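Local coordinates for muconate cycloisomerase (Azorhizobium caulinodans, PDB 3MY9), which is a two-domain member of the enolase superfamily, joining an enolase-like N-terminal domain to a TIM-barrel-like C-terminal domain that binds magnesium ions, at residues 152-157 with 186-191. Numbering follows the deposited sequence.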
ATOM      1  N   GLU A 152      18.729 -42.864 -19.669  1.00 68.34           N
ATOM      2  CA  GLU A 152      19.290 -43.359 -20.921  1.00 71.08           C
ATOM      3  C   GLU A 152      18.715 -42.574 -22.091  1.00 69.88           C
ATOM      4  O   GLU A 152      19.446 -42.225 -23.015  1.00 70.12           O
ATOM      5  CB  GLU A 152      19.071 -44.870 -21.074  1.00 74.28           C
ATOM      6  CG  GLU A 152      19.950 -45.679 -20.137  1.00 78.26           C
ATOM      7  CD  GLU A 152      21.425 -45.711 -20.565  1.00 83.92           C
ATOM      8  OE1 GLU A 152      21.720 -45.912 -21.771  1.00 85.90           O
ATOM      9  OE2 GLU A 152      22.292 -45.544 -19.679  1.00 86.67           O
ATOM     10  N   ARG A 153      17.421 -42.268 -22.041  1.00 68.80           N
ATOM     11  CA  ARG A 153      16.810 -41.380 -23.045  1.00 68.15           C
ATOM     12  C   ARG A 153      17.569 -40.055 -23.144  1.00 66.09           C
ATOM     13  O   ARG A 153      17.978 -39.650 -24.230  1.00 67.29           O
ATOM     14  CB  ARG A 153      15.338 -41.114 -22.745  1.00 66.51           C
ATOM     15  CG  ARG A 153      14.489 -42.343 -22.882  1.00 69.98           C
ATOM     16  CD  ARG A 153      13.025 -42.079 -22.631  1.00 72.39           C
ATOM     17  NE  ARG A 153      12.309 -43.326 -22.381  1.00 78.73           N
ATOM     18  CZ  ARG A 153      10.992 -43.446 -22.206  1.00 81.91           C
ATOM     19  NH1 ARG A 153      10.193 -42.381 -22.249  1.00 81.33           N
ATOM     20  NH2 ARG A 153      10.472 -44.658 -21.993  1.00 84.89           N
ATOM     21  N   MET A 154      17.799 -39.417 -22.005  1.00 63.38           N
ATOM     22  CA  MET A 154      18.571 -38.165 -21.958  1.00 61.64           C
ATOM     23  C   MET A 154      19.972 -38.376 -22.525  1.00 64.32           C
ATOM     24  O   MET A 154      20.486 -37.543 -23.273  1.00 64.48           O
ATOM     25  CB  MET A 154      18.677 -37.645 -20.511  1.00 58.43           C
ATOM     26  CG  MET A 154      17.349 -37.177 -19.947  1.00 55.01           C
ATOM     27  SD  MET A 154      17.383 -36.595 -18.231  1.00 43.72           S
ATOM     28  CE  MET A 154      18.197 -35.048 -18.550  1.00 45.07           C
ATOM     29  N   ARG A 155      20.582 -39.497 -22.162  1.00 66.83           N
ATOM     30  CA  ARG A 155      21.937 -39.835 -22.628  1.00 70.25           C
ATOM     31  C   ARG A 155      22.053 -39.853 -24.150  1.00 71.48           C
ATOM     32  O   ARG A 155      23.085 -39.477 -24.696  1.00 72.76           O
ATOM     33  CB  ARG A 155      22.392 -41.194 -22.066  1.00 72.58           C
ATOM     34  CG  ARG A 155      23.722 -41.143 -21.320  1.00 75.97           C
ATOM     35  CD  ARG A 155      23.567 -41.144 -19.774  1.00 77.10           C
ATOM     36  NE  ARG A 155      23.451 -42.509 -19.242  1.00 79.95           N
ATOM     37  CZ  ARG A 155      23.862 -42.934 -18.039  1.00 80.08           C
ATOM     38  NH1 ARG A 155      24.472 -42.129 -17.164  1.00 77.42           N
ATOM     39  NH2 ARG A 155      23.674 -44.211 -17.717  1.00 81.32           N
ATOM     40  N   ALA A 156      20.999 -40.307 -24.825  1.00 71.93           N
ATOM     41  CA  ALA A 156      20.944 -40.300 -26.291  1.00 72.86           C
ATOM     42  C   ALA A 156      20.504 -38.943 -26.856  1.00 70.47           C
ATOM     43  O   ALA A 156      20.953 -38.531 -27.924  1.00 72.17           O
ATOM     44  CB  ALA A 156      20.003 -41.388 -26.782  1.00 74.38           C
ATOM     45  N   MET A 157      19.613 -38.250 -26.154  1.00 67.14           N
ATOM     46  CA  MET A 157      18.955 -37.057 -26.715  1.00 64.44           C
ATOM     47  C   MET A 157      19.792 -35.773 -26.657  1.00 62.04           C
ATOM     48  O   MET A 157      19.696 -34.907 -27.535  1.00 60.36           O
ATOM     49  CB  MET A 157      17.625 -36.811 -26.008  1.00 63.07           C
ATOM     50  CG  MET A 157      16.567 -37.836 -26.348  1.00 65.21           C
ATOM     51  SD  MET A 157      15.004 -37.539 -25.493  1.00 64.97           S
ATOM     52  CE  MET A 157      14.056 -38.460 -26.708  1.00 68.68           C
ATOM     53  N   GLY A 186      24.825 -33.573 -12.122  1.00 54.55           N
ATOM     54  CA  GLY A 186      26.168 -34.188 -12.118  1.00 57.09           C
ATOM     55  C   GLY A 186      26.695 -34.609 -13.497  1.00 59.19           C
ATOM     56  O   GLY A 186      27.879 -34.453 -13.800  1.00 61.62           O
ATOM     57  N   GLU A 187      25.828 -35.141 -14.345  1.00 59.26           N
ATOM     58  CA  GLU A 187      26.252 -35.545 -15.683  1.00 61.20           C
ATOM     59  C   GLU A 187      26.214 -34.422 -16.717  1.00 60.29           C
ATOM     60  O   GLU A 187      27.123 -34.293 -17.558  1.00 61.94           O
ATOM     61  CB  GLU A 187      25.367 -36.664 -16.201  1.00 62.11           C
ATOM     62  CG  GLU A 187      25.804 -37.140 -17.610  1.00 64.85           C
ATOM     63  CD  GLU A 187      25.573 -38.603 -17.833  1.00 66.96           C
ATOM     64  OE1 GLU A 187      25.944 -39.112 -18.933  1.00 70.17           O
ATOM     65  OE2 GLU A 187      25.034 -39.242 -16.895  1.00 67.83           O
ATOM     66  N   PHE A 188      25.135 -33.650 -16.679  1.00 57.54           N
ATOM     67  CA  PHE A 188      24.820 -32.715 -17.742  1.00 57.03           C
ATOM     68  C   PHE A 188      25.145 -31.264 -17.419  1.00 56.88           C
ATOM     69  O   PHE A 188      25.315 -30.463 -18.325  1.00 56.33           O
ATOM     70  CB  PHE A 188      23.344 -32.844 -18.098  1.00 55.38           C
ATOM     71  CG  PHE A 188      22.968 -34.202 -18.658  1.00 56.33           C
ATOM     72  CD1 PHE A 188      23.385 -34.581 -19.927  1.00 56.97           C
ATOM     73  CD2 PHE A 188      22.163 -35.074 -17.934  1.00 53.99           C
ATOM     74  CE1 PHE A 188      23.032 -35.822 -20.439  1.00 59.99           C
ATOM     75  CE2 PHE A 188      21.788 -36.292 -18.448  1.00 55.24           C
ATOM     76  CZ  PHE A 188      22.229 -36.682 -19.687  1.00 58.75           C
ATOM     77  N   GLY A 189      25.200 -30.914 -16.130  1.00 57.43           N
ATOM     78  CA  GLY A 189      25.453 -29.539 -15.730  1.00 57.52           C
ATOM     79  C   GLY A 189      24.481 -28.611 -16.421  1.00 56.92           C
ATOM     80  O   GLY A 189      23.279 -28.858 -16.391  1.00 56.07           O
ATOM     81  N   GLU A 190      25.000 -27.566 -17.067  1.00 58.51           N
ATOM     82  CA  GLU A 190      24.171 -26.583 -17.774  1.00 58.62           C
ATOM     83  C   GLU A 190      23.992 -26.902 -19.259  1.00 59.04           C
ATOM     84  O   GLU A 190      23.456 -26.091 -20.026  1.00 59.32           O
ATOM     85  CB  GLU A 190      24.758 -25.172 -17.632  1.00 59.94           C
ATOM     86  CG  GLU A 190      24.794 -24.607 -16.199  1.00 62.46           C
ATOM     87  CD  GLU A 190      25.894 -23.547 -16.020  1.00 70.04           C
ATOM     88  OE1 GLU A 190      25.838 -22.498 -16.724  1.00 72.41           O
ATOM     89  OE2 GLU A 190      26.819 -23.770 -15.182  1.00 74.17           O
ATOM     90  N   ARG A 191      24.397 -28.090 -19.675  1.00 59.17           N
ATOM     91  CA  ARG A 191      24.151 -28.502 -21.032  1.00 59.39           C
ATOM     92  C   ARG A 191      22.669 -28.803 -21.283  1.00 56.45           C
ATOM     93  O   ARG A 191      22.263 -28.967 -22.429  1.00 56.74           O
ATOM     94  CB  ARG A 191      25.008 -29.712 -21.379  1.00 61.75           C
ATOM     95  CG  ARG A 191      26.517 -29.427 -21.296  1.00 65.93           C
ATOM     96  CD  ARG A 191      27.304 -30.702 -20.969  1.00 69.79           C
ATOM     97  NE  ARG A 191      26.824 -31.829 -21.768  1.00 72.37           N
ATOM     98  CZ  ARG A 191      26.804 -33.103 -21.376  1.00 74.84           C
ATOM     99  NH1 ARG A 191      27.238 -33.463 -20.165  1.00 75.29           N
ATOM    100  NH2 ARG A 191      26.341 -34.033 -22.215  1.00 76.08           N
TER
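On the outer helical layer of the TIM-barrel-like domain, where helix 147-157 runs beside the end of helix 174-188, Phe-188 meets Met-154 and Glu-187 meets Arg-155. The Phe-188 ring reaches the neighbouring helix with its far end: CZ lies 3.8 Å from Met-154 CB, and the backbone N of Arg-155 stands at the ring edge. Unbranched and flexible, Met-154 bends at its last torsion (chi3 74°), which brings CE to 3.8 Å from Phe-188 CE2. Its SD sits 5.4 Å from the ring centroid, an oblique Met-aromatic contact. Met-154 also touches Ile-142 of strand 135-142, which joins it to the barrel wall, and Ile-192 in a loop.

Toward solvent, a salt-bridge network takes over. Glu-187 lays CG over one face of the Phe-188 ring; its OE2 accepts from Arg-155 NH1 through the syn lone pair (3.0 Å, 152°), the two planar groups turned 46° apart. With N-H groups enough for two carboxylates, Arg-155 also bridges to Glu-152, one turn before it on the same helix. Both glutamates help hold the guanidinium's rotation: Glu-152 OE2 accepts from Arg-155 NH2 at 2.7 Å and, in a longer, more bent bond, from Arg-155 NE at 3.3 Å.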